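Local coordinates for protein 3,4-dihydroxy-2-butanone 4-phosphate synthase (Candida albicans, PDB 1TKS) that catalyses the conversion of D-ribulose 5-phosphate to formate and 3,4-dihydroxy-2-butanone 4-phosphate in riboflavin biosynthesis, at residues Leu62-Leu72 with Leu113-Phe123. Numbering follows the deposited sequence.
Sequences LSEERANQLEL and LANPNSKPQDF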
loop_
_atom_site.group_PDB
_atom_site.type_symbol
_atom_site.label_atom_id
_atom_site.label_comp_id
_atom_site.label_asym_id
_atom_site.label_seq_id
_atom_site.Cartn_x
_atom_site.Cartn_y
_atom_site.Cartn_z
ATOM N N LEU B 62 -11.352 -1.727 11.953
ATOM C CA LEU B 62 -11.647 -2.452 13.185
ATOM C C LEU B 62 -12.358 -1.470 14.100
ATOM O O LEU B 62 -12.224 -0.259 13.932
ATOM C CB LEU B 62 -10.356 -2.903 13.873
ATOM C CG LEU B 62 -9.412 -3.817 13.097
ATOM C CD1 LEU B 62 -8.091 -3.930 13.842
ATOM C CD2 LEU B 62 -10.058 -5.180 12.917
ATOM N N SER B 63 -13.122 -1.967 15.064
ATOM C CA SER B 63 -13.781 -1.051 15.977
ATOM C C SER B 63 -12.705 -0.523 16.920
ATOM O O SER B 63 -11.673 -1.169 17.120
ATOM C CB SER B 63 -14.864 -1.771 16.782
ATOM O OG SER B 63 -14.290 -2.789 17.589
ATOM N N GLU B 64 -12.929 0.658 17.486
ATOM C CA GLU B 64 -11.967 1.226 18.426
ATOM C C GLU B 64 -11.752 0.258 19.586
ATOM O O GLU B 64 -10.630 0.090 20.066
ATOM C CB GLU B 64 -12.471 2.574 18.955
ATOM C CG GLU B 64 -12.156 3.746 18.029
ATOM C CD GLU B 64 -12.769 5.061 18.491
ATOM O OE1 GLU B 64 -12.985 5.230 19.708
ATOM O OE2 GLU B 64 -13.017 5.936 17.636
ATOM N N GLU B 65 -12.829 -0.386 20.027
ATOM C CA GLU B 65 -12.739 -1.319 21.137
ATOM C C GLU B 65 -11.814 -2.487 20.806
ATOM O O GLU B 65 -11.018 -2.911 21.646
ATOM C CB GLU B 65 -14.129 -1.835 21.528
ATOM C CG GLU B 65 -14.267 -2.057 23.028
ATOM C CD GLU B 65 -15.628 -2.574 23.450
ATOM O OE1 GLU B 65 -16.652 -2.119 22.896
ATOM O OE2 GLU B 65 -15.669 -3.430 24.360
ATOM N N ARG B 66 -11.910 -2.999 19.580
ATOM C CA ARG B 66 -11.067 -4.110 19.156
ATOM C C ARG B 66 -9.613 -3.671 19.012
ATOM O O ARG B 66 -8.707 -4.368 19.462
ATOM C CB ARG B 66 -11.567 -4.688 17.827
ATOM C CG ARG B 66 -10.685 -5.802 17.272
ATOM C CD ARG B 66 -10.567 -6.962 18.253
ATOM N NE ARG B 66 -11.773 -7.788 18.297
ATOM C CZ ARG B 66 -12.115 -8.664 17.357
ATOM N NH1 ARG B 66 -13.229 -9.374 17.477
ATOM N NH2 ARG B 66 -11.339 -8.839 16.295
ATOM N N ALA B 67 -9.391 -2.522 18.383
ATOM C CA ALA B 67 -8.035 -2.015 18.208
ATOM C C ALA B 67 -7.377 -1.847 19.579
ATOM O O ALA B 67 -6.192 -2.130 19.742
ATOM C CB ALA B 67 -8.057 -0.682 17.459
ATOM N N ASN B 68 -8.152 -1.396 20.565
ATOM C CA ASN B 68 -7.625 -1.214 21.914
ATOM C C ASN B 68 -7.234 -2.555 22.534
ATOM O O ASN B 68 -6.196 -2.668 23.192
ATOM C CB ASN B 68 -8.649 -0.511 22.818
ATOM C CG ASN B 68 -8.836 0.959 22.465
ATOM O OD1 ASN B 68 -7.941 1.597 21.908
ATOM N ND2 ASN B 68 -9.996 1.508 22.809
ATOM N N GLN B 69 -8.064 -3.574 22.322
ATOM C CA GLN B 69 -7.790 -4.901 22.869
ATOM C C GLN B 69 -6.497 -5.473 22.297
ATOM O O GLN B 69 -5.718 -6.107 23.009
ATOM C CB GLN B 69 -8.950 -5.858 22.567
ATOM C CG GLN B 69 -8.779 -7.239 23.186
ATOM C CD GLN B 69 -9.975 -8.147 22.954
ATOM O OE1 GLN B 69 -10.223 -8.595 21.833
ATOM N NE2 GLN B 69 -10.729 -8.417 24.016
ATOM N N LEU B 70 -6.273 -5.237 21.007
ATOM C CA LEU B 70 -5.079 -5.730 20.330
ATOM C C LEU B 70 -3.881 -4.803 20.508
ATOM O O LEU B 70 -2.800 -5.078 19.992
ATOM C CB LEU B 70 -5.365 -5.915 18.837
ATOM C CG LEU B 70 -6.392 -6.993 18.476
ATOM C CD1 LEU B 70 -6.649 -6.976 16.978
ATOM C CD2 LEU B 70 -5.877 -8.356 18.920
ATOM N N GLU B 71 -4.079 -3.716 21.248
ATOM C CA GLU B 71 -3.030 -2.733 21.497
ATOM C C GLU B 71 -2.522 -2.104 20.206
ATOM O O GLU B 71 -1.319 -2.058 19.949
ATOM C CB GLU B 71 -1.865 -3.366 22.266
ATOM C CG GLU B 71 -2.244 -3.847 23.658
ATOM C CD GLU B 71 -1.053 -4.356 24.451
ATOM O OE1 GLU B 71 -1.254 -4.797 25.600
ATOM O OE2 GLU B 71 0.079 -4.315 23.923
ATOM N N LEU B 72 -3.460 -1.629 19.396
ATOM C CA LEU B 72 -3.146 -0.973 18.134
ATOM C C LEU B 72 -3.584 0.484 18.262
ATOM O O LEU B 72 -4.649 0.874 17.781
ATOM C CB LEU B 72 -3.894 -1.656 16.982
ATOM C CG LEU B 72 -3.465 -3.089 16.648
ATOM C CD1 LEU B 72 -4.402 -3.680 15.597
ATOM C CD2 LEU B 72 -2.027 -3.090 16.146
ATOM N N LEU B 113 -6.564 -10.196 12.633
ATOM C CA LEU B 113 -7.072 -9.022 13.331
ATOM C C LEU B 113 -8.546 -9.224 13.660
ATOM O O LEU B 113 -9.053 -8.676 14.637
ATOM C CB LEU B 113 -6.875 -7.761 12.481
ATOM C CG LEU B 113 -5.412 -7.318 12.342
ATOM C CD1 LEU B 113 -5.261 -6.371 11.164
ATOM C CD2 LEU B 113 -4.948 -6.659 13.636
ATOM N N ALA B 114 -9.238 -10.023 12.853
ATOM C CA ALA B 114 -10.653 -10.270 13.105
ATOM C C ALA B 114 -10.872 -11.382 14.136
ATOM O O ALA B 114 -11.861 -11.367 14.866
ATOM C CB ALA B 114 -11.366 -10.618 11.803
ATOM N N ASN B 115 -9.943 -12.334 14.200
ATOM C CA ASN B 115 -10.051 -13.469 15.123
ATOM C C ASN B 115 -10.117 -13.056 16.594
ATOM O O ASN B 115 -9.187 -12.451 17.119
ATOM C CB ASN B 115 -8.870 -14.424 14.919
ATOM C CG ASN B 115 -9.130 -15.802 15.497
ATOM O OD1 ASN B 115 -9.619 -15.937 16.619
ATOM N ND2 ASN B 115 -8.793 -16.836 14.734
ATOM N N PRO B 116 -11.222 -13.396 17.280
ATOM C CA PRO B 116 -11.422 -13.063 18.695
ATOM C C PRO B 116 -10.357 -13.629 19.628
ATOM O O PRO B 116 -10.145 -13.108 20.721
ATOM C CB PRO B 116 -12.799 -13.650 19.005
ATOM C CG PRO B 116 -13.483 -13.659 17.691
ATOM C CD PRO B 116 -12.397 -14.099 16.742
ATOM N N ASN B 117 -9.693 -14.697 19.200
ATOM C CA ASN B 117 -8.670 -15.318 20.031
ATOM C C ASN B 117 -7.299 -14.665 19.897
ATOM O O ASN B 117 -6.389 -14.967 20.670
ATOM C CB ASN B 117 -8.565 -16.811 19.709
ATOM C CG ASN B 117 -9.867 -17.549 19.946
ATOM O OD1 ASN B 117 -10.453 -17.463 21.025
ATOM N ND2 ASN B 117 -10.328 -18.279 18.937
ATOM N N SER B 118 -7.144 -13.771 18.925
ATOM C CA SER B 118 -5.864 -13.106 18.740
ATOM C C SER B 118 -5.520 -12.240 19.935
ATOM O O SER B 118 -6.399 -11.643 20.563
ATOM C CB SER B 118 -5.875 -12.247 17.475
ATOM O OG SER B 118 -5.924 -13.061 16.323
ATOM N N LYS B 119 -4.229 -12.175 20.239
ATOM C CA LYS B 119 -3.733 -11.392 21.359
ATOM C C LYS B 119 -2.751 -10.333 20.871
ATOM O O LYS B 119 -2.145 -10.473 19.808
ATOM C CB LYS B 119 -3.039 -12.311 22.366
ATOM C CG LYS B 119 -3.913 -13.451 22.868
ATOM C CD LYS B 119 -3.170 -14.305 23.880
ATOM C CE LYS B 119 -3.982 -15.526 24.289
ATOM N NZ LYS B 119 -5.306 -15.162 24.865
ATOM N N PRO B 120 -2.574 -9.259 21.653
ATOM C CA PRO B 120 -1.657 -8.179 21.283
ATOM C C PRO B 120 -0.263 -8.673 20.907
ATOM O O PRO B 120 0.313 -8.233 19.909
ATOM C CB PRO B 120 -1.635 -7.301 22.534
ATOM C CG PRO B 120 -3.006 -7.496 23.102
ATOM C CD PRO B 120 -3.208 -8.983 22.955
ATOM N N GLN B 121 0.275 -9.598 21.699
ATOM C CA GLN B 121 1.618 -10.124 21.452
ATOM C C GLN B 121 1.749 -10.998 20.207
ATOM O O GLN B 121 2.852 -11.397 19.841
ATOM C CB GLN B 121 2.125 -10.897 22.680
ATOM C CG GLN B 121 1.342 -12.159 23.047
ATOM C CD GLN B 121 0.140 -11.895 23.947
ATOM O OE1 GLN B 121 -0.473 -12.830 24.467
ATOM N NE2 GLN B 121 -0.201 -10.624 24.134
ATOM N N ASP B 122 0.626 -11.284 19.555
ATOM C CA ASP B 122 0.633 -12.107 18.353
ATOM C C ASP B 122 1.051 -11.294 17.131
ATOM O O ASP B 122 1.314 -11.857 16.068
ATOM C CB ASP B 122 -0.759 -12.696 18.102
ATOM C CG ASP B 122 -1.201 -13.658 19.194
ATOM O OD1 ASP B 122 -2.393 -14.028 19.194
ATOM O OD2 ASP B 122 -0.365 -14.042 20.041
ATOM N N PHE B 123 1.116 -9.973 17.277
ATOM C CA PHE B 123 1.478 -9.119 16.148
ATOM C C PHE B 123 2.799 -8.377 16.279
ATOM O O PHE B 123 3.239 -8.027 17.379
ATOM C CB PHE B 123 0.366 -8.100 15.873
ATOM C CG PHE B 123 -0.977 -8.723 15.611
ATOM C CD1 PHE B 123 -1.783 -9.138 16.668
ATOM C CD2 PHE B 123 -1.429 -8.913 14.310
ATOM C CE1 PHE B 123 -3.022 -9.734 16.432
ATOM C CE2 PHE B 123 -2.666 -9.506 14.064
ATOM C CZ PHE B 123 -3.465 -9.919 15.127
HETATM O O HOH W 1 -8.565 -9.578 19.856
HETATM O O HOH W 2 -11.950 -11.278 21.874
HETATM O O HOH W 3 -0.211 -5.670 18.949
#
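Arg-66 of the short helix 64-69, which ends in a Schellman motif with Glu-71 at positive phi, reaches the C-terminal end of helix 103-114, where its NH2 bonds to the last two carbonyls. The bond to Ala-114 O is 3.0 Å long with an N-H...O angle of 154°, yet NH2 lies above that carbonyl's plane; the one to Leu-113 O is 2.8 Å, but bent to 123° and weak. Both oxygens sit at the edge of the guanidinium, while Pro-116 CA lies over one face. Arg-66 CG stands anti to its own backbone N (chi1 176°), and bends at chi2 and chi3 bring the group round to the helix end. Next to this polar contact the leucines pack: Leu-113 CD2 touches Leu-72 CD1 at 3.6 Å and Leu-70 CD1 at 3.8 Å, whereas the other branch of Leu-70, CD2, approaches Phe-123 CE1 obliquely. Leu-113 also touches Ile-129, joining this apolar layer to strand 129-134. The extended Glu-71 side chain crosses the Pro-120 ring at about a right angle, CD 3.6 Å from Pro-120 CB. One water bridges the backbones beside this proline, 2.9 Å from Leu-70 O and 2.8 Å from Pro-120 O.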